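Local structure of sulfite dehydrogenase (Paracoccus pantotrophus, 2XTS) at residues 69-74 and 144-149; 114-119 and 221-226; 356-361 and 368-373. The protein oxidises protein-bound sulfane sulfur as the molybdenum-cofactor subunit of the sulfane dehydrogenase SoxCD, in which it is paired with a heme-bearing cytochrome subunit. One frame throughout, in Å; residues are numbered along the deposited sequence.

In the fold
Followed from the N terminus, the chain first passes the loop 69-74, then strand 112-119, then strand 143-152, where contact 1 closes by bringing 144-149 against that first loop. Contact 2 opens inside this span, on 114-119, and closes beyond it on the loop 221-226, so the two cross along the chain. They also touch in space, since strands 112-119 and 143-152 are antiparallel neighbours in one sheet, and both reach the molybdopterin and the molybdenum oxide group it carries. Contact 3 follows in series. In the dimerisation domain it folds the loop segment 368-373 back on helix 355-362, its centre about 26 Å from that of contact 1 and about 23 Å from that of contact 2.

Contact 1: 69-74 and 144-149. With MTE (phosphonic acidmono-(2-amino-5,6-dimercapto-4-oxo-3,7,8a,9,10,10a-hexahydro-4H-8-oxa-1,3,9,10-tetraaza-anthracen-7-ylmethyl)ester), chain E; 2MO (molybdenum (IV)oxide), chain F.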
loop_
_atom_site.group_PDB
_atom_site.type_symbol
_atom_site.label_atom_id
_atom_site.label_comp_id
_atom_site.label_asym_id
_atom_site.label_seq_id
_atom_site.Cartn_x
_atom_site.Cartn_y
_atom_site.Cartn_z
ATOM N N GLY A 69 -3.155 2.446 -6.886
ATOM C CA GLY A 69 -4.016 2.407 -8.039
ATOM C C GLY A 69 -5.177 3.387 -8.015
ATOM O O GLY A 69 -5.726 3.700 -9.070
ATOM N N CYS A 70 -5.586 3.839 -6.832
ATOM C CA CYS A 70 -6.616 4.878 -6.774
ATOM C C CYS A 70 -6.157 6.184 -6.158
ATOM O O CYS A 70 -6.962 7.048 -5.855
ATOM C CB CYS A 70 -7.867 4.402 -6.060
ATOM S SG CYS A 70 -7.700 3.913 -4.350
ATOM N N ALA A 71 -4.851 6.347 -6.025
ATOM C CA ALA A 71 -4.251 7.578 -5.542
ATOM C C ALA A 71 -4.319 8.635 -6.642
ATOM O O ALA A 71 -3.986 8.366 -7.807
ATOM C CB ALA A 71 -2.825 7.329 -5.115
ATOM N N PHE A 72 -4.758 9.839 -6.274
ATOM C CA PHE A 72 -5.035 10.882 -7.261
ATOM C C PHE A 72 -3.845 11.196 -8.141
ATOM O O PHE A 72 -2.682 10.965 -7.770
ATOM C CB PHE A 72 -5.550 12.184 -6.621
ATOM C CG PHE A 72 -4.475 13.136 -6.151
ATOM C CD1 PHE A 72 -3.669 12.868 -5.075
ATOM C CD2 PHE A 72 -4.296 14.340 -6.804
ATOM C CE1 PHE A 72 -2.702 13.762 -4.673
ATOM C CE2 PHE A 72 -3.343 15.224 -6.397
ATOM C CZ PHE A 72 -2.543 14.957 -5.341
ATOM N N GLU A 73 -4.159 11.776 -9.294
ATOM C CA GLU A 73 -3.216 12.255 -10.306
ATOM C C GLU A 73 -3.436 13.721 -10.538
ATOM O O GLU A 73 -4.558 14.186 -10.630
ATOM C CB GLU A 73 -3.527 11.587 -11.641
ATOM C CG GLU A 73 -3.402 10.086 -11.685
ATOM C CD GLU A 73 -3.952 9.533 -12.985
ATOM O OE1 GLU A 73 -3.414 9.825 -14.077
ATOM O OE2 GLU A 73 -4.939 8.797 -12.929
ATOM N N ARG A 74 -2.352 14.455 -10.703
ATOM C CA ARG A 74 -2.400 15.826 -11.233
ATOM C C ARG A 74 -1.277 15.947 -12.259
ATOM O O ARG A 74 -0.104 15.768 -11.926
ATOM C CB ARG A 74 -2.281 16.887 -10.132
ATOM C CG ARG A 74 -2.915 18.232 -10.470
ATOM C CD ARG A 74 -2.234 18.986 -11.576
ATOM N NE ARG A 74 -2.640 20.391 -11.487
ATOM C CZ ARG A 74 -2.957 21.167 -12.512
ATOM N NH1 ARG A 74 -2.935 20.717 -13.769
ATOM N NH2 ARG A 74 -3.332 22.420 -12.255
ATOM N N HIS A 144 -2.771 11.994 -1.403
ATOM C CA HIS A 144 -2.426 10.595 -1.210
ATOM C C HIS A 144 -1.291 10.500 -0.198
ATOM O O HIS A 144 -0.661 11.501 0.130
ATOM C CB HIS A 144 -2.152 9.831 -2.535
ATOM C CG HIS A 144 -1.040 10.331 -3.393
ATOM N ND1 HIS A 144 0.266 10.427 -2.962
ATOM C CD2 HIS A 144 -1.032 10.619 -4.713
ATOM C CE1 HIS A 144 1.020 10.804 -3.981
ATOM N NE2 HIS A 144 0.258 10.929 -5.053
ATOM N N ASN A 145 -1.059 9.297 0.314
ATOM C CA ASN A 145 -0.112 9.068 1.390
ATOM C C ASN A 145 0.535 7.728 1.182
ATOM O O ASN A 145 -0.115 6.719 1.221
ATOM C CB ASN A 145 -0.856 9.124 2.727
ATOM C CG ASN A 145 0.044 9.071 3.955
ATOM O OD1 ASN A 145 0.135 8.022 4.634
ATOM N ND2 ASN A 145 0.635 10.163 4.296
ATOM N N MET A 146 1.825 7.753 0.941
ATOM C CA MET A 146 2.565 6.554 0.589
ATOM C C MET A 146 3.873 6.473 1.373
ATOM O O MET A 146 4.432 7.470 1.844
ATOM C CB MET A 146 2.878 6.515 -0.916
ATOM C CG MET A 146 1.652 6.739 -1.756
ATOM S SD MET A 146 1.977 6.379 -3.491
ATOM C CE MET A 146 0.405 6.860 -4.203
ATOM N N GLU A 147 4.359 5.241 1.501
ATOM C CA GLU A 147 5.700 4.949 2.012
ATOM C C GLU A 147 6.687 5.022 0.856
ATOM O O GLU A 147 6.613 4.196 -0.049
ATOM C CB GLU A 147 5.724 3.545 2.610
ATOM C CG GLU A 147 7.094 3.092 3.123
ATOM C CD GLU A 147 7.134 1.610 3.456
ATOM O OE1 GLU A 147 7.034 0.778 2.540
ATOM O OE2 GLU A 147 7.316 1.266 4.637
ATOM N N TYR A 148 7.624 5.961 0.914
ATOM C CA TYR A 148 8.583 6.183 -0.179
ATOM C C TYR A 148 9.935 5.667 0.191
ATOM O O TYR A 148 10.366 5.812 1.343
ATOM C CB TYR A 148 8.682 7.680 -0.491
ATOM C CG TYR A 148 7.426 8.232 -1.093
ATOM C CD1 TYR A 148 7.151 8.044 -2.436
ATOM C CD2 TYR A 148 6.525 8.975 -0.332
ATOM C CE1 TYR A 148 5.987 8.539 -2.997
ATOM C CE2 TYR A 148 5.367 9.474 -0.885
ATOM C CZ TYR A 148 5.109 9.272 -2.227
ATOM O OH TYR A 148 3.938 9.770 -2.787
ATOM N N VAL A 149 10.621 5.098 -0.796
ATOM C CA VAL A 149 12.038 4.802 -0.652
ATOM C C VAL A 149 12.770 5.421 -1.837
ATOM O O VAL A 149 12.332 5.360 -2.990
ATOM C CB VAL A 149 12.309 3.279 -0.572
ATOM C CG1 VAL A 149 13.817 2.958 -0.497
ATOM C CG2 VAL A 149 11.575 2.704 0.616
HETATM N N1 MTE E . 5.477 16.957 -12.006
HETATM C C2 MTE E . 5.523 17.120 -13.324
HETATM N N2 MTE E . 6.670 16.825 -13.974
HETATM N N3 MTE E . 4.459 17.544 -14.031
HETATM C C4 MTE E . 3.266 17.853 -13.446
HETATM O O4 MTE E . 2.323 18.228 -14.173
HETATM N N5 MTE E . 2.035 18.087 -11.271
HETATM C C6 MTE E . 2.342 18.438 -9.904
HETATM C C7 MTE E . 3.221 17.438 -9.170
HETATM N N8 MTE E . 4.379 17.120 -9.964
HETATM C C9 MTE E . 3.151 17.730 -12.007
HETATM C C10 MTE E . 4.349 17.267 -11.298
HETATM C "C1'" MTE E . 1.104 18.707 -9.066
HETATM S "S1'" MTE E . 0.235 20.207 -9.304
HETATM C "C2'" MTE E . 0.705 17.858 -8.090
HETATM S "S2'" MTE E . -0.582 18.238 -7.015
HETATM C "C3'" MTE E . 1.439 16.547 -7.906
HETATM O "O3'" MTE E . 2.445 16.283 -8.898
HETATM C "C4'" MTE E . 0.462 15.390 -7.987
HETATM O "O4'" MTE E . 1.150 14.158 -7.727
HETATM P P MTE E . 0.390 12.822 -8.184
HETATM O O1P MTE E . -0.900 12.911 -7.316
HETATM O O2P MTE E . 0.036 12.889 -9.634
HETATM O O3P MTE E . 1.275 11.705 -7.751
HETATM MO MO 2MO F . -1.162 20.510 -7.414
HETATM O OT1 2MO F . -0.293 21.500 -6.197
HETATM O OT2 2MO F . -2.156 21.590 -8.711
#
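Ala71 packs its methyl group against the strand through two neighbours: its CB lies 3.4 Å from Met146 CE, closer than carbons usually come, and 3.7 Å from His144 CB. Met146 delivers that methyl on a chain extended beyond CG (chi2 -169°), and the same CE sits centrally above one face of the His144 imidazole. The aromatic pair beside it meets at a slant. Phe72 CD1 approaches His144 CD2 at 3.5 Å, but the rings are inclined at 49°, neither stacked nor edge-to-face, and no hydrogen bond joins the segments directly. What they share is the cofactor phosphate. In this molybdopterin-binding domain, strand 143-152 lies in an antiparallel sheet, and the loop 69-74 runs past it to hold the phosphate from another side. His144 NE2 donates an almost straight bond to O3P of the cofactor (3.0 Å, 177°), in the plane of its ring, while Arg74 N donates to O2P at 3.0 Å. O1P hangs over the centre of the Phe72 ring, 3.2 Å above its plane. Toward the two ends the segments part, and the partly exposed side chains there find other partners. Arg74, bent at chi2 (-67°), reaches the metal end of the cofactor, where NE bonds to OT2 of the molybdenum oxide at 3.1 Å, with NH1 held by Ser51. Glu147 turns its carboxylate to Thr64 and Ile65 of the second subunit.

Contact 2: 114-119 and 221-226; sequences TTAFCE and NMWVKW. With MTE (phosphonic acidmono-(2-amino-5,6-dimercapto-4-oxo-3,7,8a,9,10,10a-hexahydro-4H-8-oxa-1,3,9,10-tetraaza-anthracen-7-ylmethyl)ester), chain E; 2MO (molybdenum (IV)oxide), chain F.
Trp223 presents one face of its indole to Cys118 and an edge to Ala116. Cys118 CB stands 3.7 Å from the centroid of the six-membered ring, only 9° off the normal, in a CH-pi contact. Cys118 holds SG trans to its backbone N (chi1 178°), which carries the sulfur over the five-membered ring, 4.1 Å from its centroid. Ala116 CB meets CH2 of Trp223 near the ring plane, at 3.8 Å, and Phe117 O comes obliquely to within 3.1 Å of CZ2. The indole NE1 has its own partner in Trp218 O. Trp223 is also the centre of an inverse gamma turn, closed by a weak bond from Val224 N to Met222 O, and this turn sets the backbone against the pterin. N8 of the cofactor donates to Trp223 O, and Lys225 N donates to N1 of the cofactor at 2.9 Å in a nearly straight bond (171°). An alanine in place of Trp223 is likely to open a gap beside Cys118 and leave Trp218 O without its indole donor. Lys225 bends at chi3 to bring NZ 2.7 Å from the phosphate O2P, and the same nitrogen bonds to Glu206 O and Arg74 O.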
loop_
_atom_site.group_PDB
_atom_site.type_symbol
_atom_site.label_atom_id
_atom_site.label_comp_id
_atom_site.label_asym_id
_atom_site.label_seq_id
_atom_site.Cartn_x
_atom_site.Cartn_y
_atom_site.Cartn_z
ATOM N N THR A 114 10.662 7.764 3.712
ATOM C CA THR A 114 9.734 8.578 4.480
ATOM C C THR A 114 8.333 8.205 4.066
ATOM O O THR A 114 8.125 7.723 2.968
ATOM C CB THR A 114 9.977 10.085 4.254
ATOM O OG1 THR A 114 9.309 10.829 5.274
ATOM C CG2 THR A 114 9.457 10.521 2.906
ATOM N N THR A 115 7.405 8.392 4.982
ATOM C CA THR A 115 5.981 8.247 4.719
ATOM C C THR A 115 5.395 9.651 4.788
ATOM O O THR A 115 5.546 10.347 5.775
ATOM C CB THR A 115 5.333 7.303 5.734
ATOM O OG1 THR A 115 5.973 6.053 5.568
ATOM C CG2 THR A 115 3.855 7.142 5.466
ATOM N N ALA A 116 4.748 10.089 3.720
ATOM C CA ALA A 116 4.379 11.488 3.573
ATOM C C ALA A 116 3.163 11.656 2.729
ATOM O O ALA A 116 2.994 10.972 1.714
ATOM C CB ALA A 116 5.534 12.274 2.943
ATOM N N PHE A 117 2.355 12.648 3.101
ATOM C CA PHE A 117 1.224 13.001 2.296
ATOM C C PHE A 117 1.631 13.972 1.188
ATOM O O PHE A 117 2.422 14.908 1.400
ATOM C CB PHE A 117 0.077 13.609 3.150
ATOM C CG PHE A 117 0.337 15.013 3.671
ATOM C CD1 PHE A 117 0.142 16.133 2.864
ATOM C CD2 PHE A 117 0.779 15.213 4.969
ATOM C CE1 PHE A 117 0.386 17.409 3.343
ATOM C CE2 PHE A 117 1.029 16.465 5.420
ATOM C CZ PHE A 117 0.851 17.568 4.610
ATOM N N CYS A 118 1.054 13.743 0.007
ATOM C CA CYS A 118 1.161 14.648 -1.132
ATOM C C CYS A 118 -0.217 15.261 -1.313
ATOM O O CYS A 118 -1.133 14.554 -1.712
ATOM C CB CYS A 118 1.566 13.876 -2.383
ATOM S SG CYS A 118 1.680 14.897 -3.860
ATOM N N GLU A 119 -0.378 16.527 -0.912
ATOM C CA GLU A 119 -1.646 17.230 -1.019
ATOM C C GLU A 119 -1.501 18.325 -2.061
ATOM O O GLU A 119 -0.643 19.199 -1.941
ATOM C CB GLU A 119 -2.110 17.819 0.305
ATOM C CG GLU A 119 -3.480 18.455 0.194
ATOM C CD GLU A 119 -4.009 19.089 1.466
ATOM O OE1 GLU A 119 -3.212 19.387 2.389
ATOM O OE2 GLU A 119 -5.250 19.303 1.490
ATOM N N ASN A 221 2.444 20.500 -5.869
ATOM C CA ASN A 221 3.098 20.949 -7.089
ATOM C C ASN A 221 4.614 20.813 -7.045
ATOM O O ASN A 221 5.247 20.631 -8.091
ATOM C CB ASN A 221 2.690 22.387 -7.436
ATOM C CG ASN A 221 3.255 22.833 -8.771
ATOM O OD1 ASN A 221 4.214 23.617 -8.813
ATOM N ND2 ASN A 221 2.757 22.259 -9.860
ATOM N N MET A 222 5.203 20.886 -5.865
ATOM C CA MET A 222 6.641 20.840 -5.774
ATOM C C MET A 222 7.177 19.412 -5.864
ATOM O O MET A 222 8.380 19.223 -5.985
ATOM C CB MET A 222 7.075 21.553 -4.521
ATOM C CG MET A 222 6.618 23.000 -4.510
ATOM S SD MET A 222 7.146 23.856 -3.006
ATOM C CE MET A 222 8.793 24.374 -3.453
ATOM N N TRP A 223 6.277 18.418 -5.818
ATOM C CA TRP A 223 6.677 17.012 -5.895
ATOM C C TRP A 223 6.876 16.650 -7.366
ATOM O O TRP A 223 6.081 15.906 -7.967
ATOM C CB TRP A 223 5.629 16.115 -5.221
ATOM C CG TRP A 223 5.458 16.298 -3.739
ATOM C CD1 TRP A 223 5.299 17.463 -3.044
ATOM C CD2 TRP A 223 5.267 15.248 -2.817
ATOM N NE1 TRP A 223 5.102 17.191 -1.717
ATOM C CE2 TRP A 223 5.088 15.829 -1.551
ATOM C CE3 TRP A 223 5.326 13.858 -2.925
ATOM C CZ2 TRP A 223 4.912 15.071 -0.409
ATOM C CZ3 TRP A 223 5.145 13.105 -1.807
ATOM C CH2 TRP A 223 4.937 13.707 -0.554
ATOM N N VAL A 224 7.912 17.220 -7.971
ATOM C CA VAL A 224 8.142 17.123 -9.404
ATOM C C VAL A 224 8.255 15.638 -9.812
ATOM O O VAL A 224 9.079 14.892 -9.275
ATOM C CB VAL A 224 9.395 17.929 -9.823
ATOM C CG1 VAL A 224 9.656 17.763 -11.320
ATOM C CG2 VAL A 224 9.251 19.394 -9.470
ATOM N N LYS A 225 7.433 15.245 -10.776
ATOM C CA LYS A 225 7.405 13.884 -11.299
ATOM C C LYS A 225 8.292 13.748 -12.536
ATOM O O LYS A 225 8.553 14.714 -13.259
ATOM C CB LYS A 225 5.958 13.512 -11.635
ATOM C CG LYS A 225 5.088 13.337 -10.439
ATOM C CD LYS A 225 3.664 12.890 -10.764
ATOM C CE LYS A 225 2.831 13.926 -11.483
ATOM N NZ LYS A 225 1.514 13.348 -11.831
ATOM N N TRP A 226 8.744 12.523 -12.778
ATOM C CA TRP A 226 9.603 12.222 -13.927
ATOM C C TRP A 226 10.797 13.172 -13.916
ATOM O O TRP A 226 11.170 13.740 -14.936
ATOM C CB TRP A 226 8.829 12.295 -15.274
ATOM C CG TRP A 226 7.464 11.663 -15.239
ATOM C CD1 TRP A 226 7.211 10.326 -15.255
ATOM C CD2 TRP A 226 6.192 12.308 -15.213
ATOM N NE1 TRP A 226 5.862 10.096 -15.221
ATOM C CE2 TRP A 226 5.217 11.297 -15.183
ATOM C CE3 TRP A 226 5.775 13.634 -15.241
ATOM C CZ2 TRP A 226 3.860 11.576 -15.119
ATOM C CZ3 TRP A 226 4.429 13.910 -15.200
ATOM C CH2 TRP A 226 3.480 12.888 -15.119
HETATM N N1 MTE E . 5.477 16.957 -12.006
HETATM C C2 MTE E . 5.523 17.120 -13.324
HETATM N N2 MTE E . 6.670 16.825 -13.974
HETATM N N3 MTE E . 4.459 17.544 -14.031
HETATM C C4 MTE E . 3.266 17.853 -13.446
HETATM O O4 MTE E . 2.323 18.228 -14.173
HETATM N N5 MTE E . 2.035 18.087 -11.271
HETATM C C6 MTE E . 2.342 18.438 -9.904
HETATM C C7 MTE E . 3.221 17.438 -9.170
HETATM N N8 MTE E . 4.379 17.120 -9.964
HETATM C C9 MTE E . 3.151 17.730 -12.007
HETATM C C10 MTE E . 4.349 17.267 -11.298
HETATM C "C1'" MTE E . 1.104 18.707 -9.066
HETATM S "S1'" MTE E . 0.235 20.207 -9.304
HETATM C "C2'" MTE E . 0.705 17.858 -8.090
HETATM S "S2'" MTE E . -0.582 18.238 -7.015
HETATM C "C3'" MTE E . 1.439 16.547 -7.906
HETATM O "O3'" MTE E . 2.445 16.283 -8.898
HETATM C "C4'" MTE E . 0.462 15.390 -7.987
HETATM O "O4'" MTE E . 1.150 14.158 -7.727
HETATM P P MTE E . 0.390 12.822 -8.184
HETATM O O1P MTE E . -0.900 12.911 -7.316
HETATM O O2P MTE E . 0.036 12.889 -9.634
HETATM O O3P MTE E . 1.275 11.705 -7.751
HETATM MO MO 2MO F . -1.162 20.510 -7.414
HETATM O OT1 2MO F . -0.293 21.500 -6.197
HETATM O OT2 2MO F . -2.156 21.590 -8.711
#

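Contact 3: 356-361 and 368-373; sequences DALRAI and YHNNGI. With CO (cobalt (II) ion), chain G; GOL (glycerol), chain H.
On the helix side Leu358 carries the packing, chiefly through CD1; its CG stands trans to the carbonyl carbon (chi1 -75°), which helps direct that methyl at the loop 368-373. Leu358 CD1 lies 3.4 Å from Gly372 N and 3.5 Å from Asn371 OD1, and the Leu358 and Asn371 side chains cross at about a right angle. A CB on Gly372 would stand 3.6 Å from Leu358 CD1 and would be crowded by Asn370 OD1. No hydrogen bond crosses between the segments; polar groups find partners within them or beyond. Asn370 OD1 accepts from Gly372 N at 3.0 Å, an Asx turn that shapes the loop under the leucine, while the amide nitrogen of Asn371 is held by Ala264 O and Tyr350 OH. On the helix, Arg359 NH2 forms a salt bridge with Asp356 OD1 at 2.9 Å, and NH1 has Glu388 as a further partner. Metal binding belongs to His369, whose NE2 lies 2.1 Å from the cobalt; two waters, Glu219 and Thr259 are also ligands. Helix 355-362 and the loop both face the cytochrome chain, Leu358 packing on its Glu155 and His369 on its Arg151, and the loop leads on into strand 375-378, with Ile373 against the adjoining strand 338-346.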
loop_
_atom_site.group_PDB
_atom_site.type_symbol
_atom_site.label_atom_id
_atom_site.label_comp_id
_atom_site.label_asym_id
_atom_site.label_seq_id
_atom_site.Cartn_x
_atom_site.Cartn_y
_atom_site.Cartn_z
ATOM N N ASP A 356 -14.369 30.623 7.712
ATOM C CA ASP A 356 -14.578 32.039 7.972
ATOM C C ASP A 356 -13.342 32.709 8.569
ATOM O O ASP A 356 -13.034 33.839 8.221
ATOM C CB ASP A 356 -15.771 32.226 8.917
ATOM C CG ASP A 356 -17.101 32.069 8.227
ATOM O OD1 ASP A 356 -17.149 32.159 6.992
ATOM O OD2 ASP A 356 -18.117 31.879 8.942
ATOM N N ALA A 357 -12.631 32.020 9.460
ATOM C CA ALA A 357 -11.411 32.595 10.035
ATOM C C ALA A 357 -10.352 32.819 8.950
ATOM O O ALA A 357 -9.630 33.819 8.960
ATOM C CB ALA A 357 -10.852 31.722 11.175
ATOM N N LEU A 358 -10.248 31.865 8.038
ATOM C CA LEU A 358 -9.334 32.017 6.901
ATOM C C LEU A 358 -9.722 33.173 5.993
ATOM O O LEU A 358 -8.874 33.995 5.644
ATOM C CB LEU A 358 -9.247 30.732 6.100
ATOM C CG LEU A 358 -8.417 29.617 6.733
ATOM C CD1 LEU A 358 -8.739 28.308 6.031
ATOM C CD2 LEU A 358 -6.959 29.926 6.634
ATOM N N ARG A 359 -10.994 33.236 5.625
ATOM C CA ARG A 359 -11.484 34.278 4.717
ATOM C C ARG A 359 -11.414 35.682 5.333
ATOM O O ARG A 359 -11.203 36.647 4.611
ATOM C CB ARG A 359 -12.897 33.972 4.223
ATOM C CG ARG A 359 -12.958 32.800 3.308
ATOM C CD ARG A 359 -14.284 32.610 2.640
ATOM N NE ARG A 359 -15.359 32.252 3.558
ATOM C CZ ARG A 359 -16.241 31.268 3.406
ATOM N NH1 ARG A 359 -16.220 30.464 2.351
ATOM N NH2 ARG A 359 -17.172 31.096 4.331
ATOM N N ALA A 360 -11.477 35.785 6.658
ATOM C CA ALA A 360 -11.346 37.087 7.325
ATOM C C ALA A 360 -9.983 37.698 7.034
ATOM O O ALA A 360 -9.838 38.921 7.018
ATOM C CB ALA A 360 -11.572 36.932 8.843
ATOM N N ILE A 361 -8.969 36.853 6.862
ATOM C CA ILE A 361 -7.607 37.295 6.578
ATOM C C ILE A 361 -7.305 37.338 5.087
ATOM O O ILE A 361 -6.666 38.261 4.602
ATOM C CB ILE A 361 -6.588 36.380 7.297
ATOM C CG1 ILE A 361 -6.807 36.468 8.814
ATOM C CG2 ILE A 361 -5.153 36.763 6.937
ATOM C CD1 ILE A 361 -6.020 35.495 9.609
ATOM N N TYR A 368 -5.696 28.524 -3.389
ATOM C CA TYR A 368 -4.909 27.443 -2.829
ATOM C C TYR A 368 -5.019 27.481 -1.289
ATOM O O TYR A 368 -5.547 28.438 -0.697
ATOM C CB TYR A 368 -3.446 27.630 -3.252
ATOM C CG TYR A 368 -3.257 27.711 -4.751
ATOM C CD1 TYR A 368 -3.382 26.575 -5.553
ATOM C CD2 TYR A 368 -2.973 28.910 -5.375
ATOM C CE1 TYR A 368 -3.202 26.634 -6.924
ATOM C CE2 TYR A 368 -2.827 28.971 -6.751
ATOM C CZ TYR A 368 -2.938 27.838 -7.521
ATOM O OH TYR A 368 -2.701 27.921 -8.873
ATOM N N HIS A 369 -4.480 26.446 -0.644
ATOM C CA HIS A 369 -4.292 26.425 0.800
ATOM C C HIS A 369 -5.575 26.585 1.620
ATOM O O HIS A 369 -5.576 27.200 2.676
ATOM C CB HIS A 369 -3.220 27.424 1.233
ATOM C CG HIS A 369 -1.877 27.131 0.637
ATOM N ND1 HIS A 369 -1.046 26.137 1.117
ATOM C CD2 HIS A 369 -1.214 27.701 -0.400
ATOM C CE1 HIS A 369 0.048 26.082 0.371
ATOM N NE2 HIS A 369 -0.019 27.030 -0.548
ATOM N N ASN A 370 -6.668 25.991 1.146
ATOM C CA ASN A 370 -7.889 25.930 1.939
ATOM C C ASN A 370 -7.863 24.769 2.919
ATOM O O ASN A 370 -8.255 23.648 2.592
ATOM C CB ASN A 370 -9.111 25.823 1.036
ATOM C CG ASN A 370 -10.397 25.883 1.827
ATOM O OD1 ASN A 370 -10.370 26.002 3.072
ATOM N ND2 ASN A 370 -11.531 25.801 1.134
ATOM N N ASN A 371 -7.436 25.064 4.140
ATOM C CA ASN A 371 -7.468 24.064 5.200
ATOM C C ASN A 371 -8.613 24.285 6.193
ATOM O O ASN A 371 -8.574 23.756 7.298
ATOM C CB ASN A 371 -6.129 23.931 5.932
ATOM C CG ASN A 371 -5.702 25.186 6.648
ATOM O OD1 ASN A 371 -5.852 26.301 6.148
ATOM N ND2 ASN A 371 -5.133 25.003 7.845
ATOM N N GLY A 372 -9.644 25.029 5.801
ATOM C CA GLY A 372 -10.750 25.318 6.696
ATOM C C GLY A 372 -11.515 24.077 7.145
ATOM O O GLY A 372 -11.616 23.077 6.446
ATOM N N ILE A 373 -12.078 24.159 8.346
ATOM C CA ILE A 373 -12.900 23.100 8.907
ATOM C C ILE A 373 -14.075 22.820 7.998
ATOM O O ILE A 373 -14.798 23.723 7.599
ATOM C CB ILE A 373 -13.384 23.482 10.338
ATOM C CG1 ILE A 373 -12.210 23.494 11.321
ATOM C CG2 ILE A 373 -14.497 22.594 10.856
ATOM C CD1 ILE A 373 -12.546 24.161 12.665
HETATM CO CO CO G . 1.470 27.611 -1.990
HETATM C C1 GOL H . -16.599 26.328 9.321
HETATM O O1 GOL H . -15.338 26.149 8.639
HETATM C C2 GOL H . -17.423 27.573 8.918
HETATM O O2 GOL H . -16.649 28.771 8.919
HETATM C C3 GOL H . -18.034 27.419 7.531
HETATM O O3 GOL H . -18.979 26.390 7.510
HETATM O O HOH W 1 3.043 28.309 -3.286
HETATM O O HOH W 2 -0.003 28.293 -3.356
#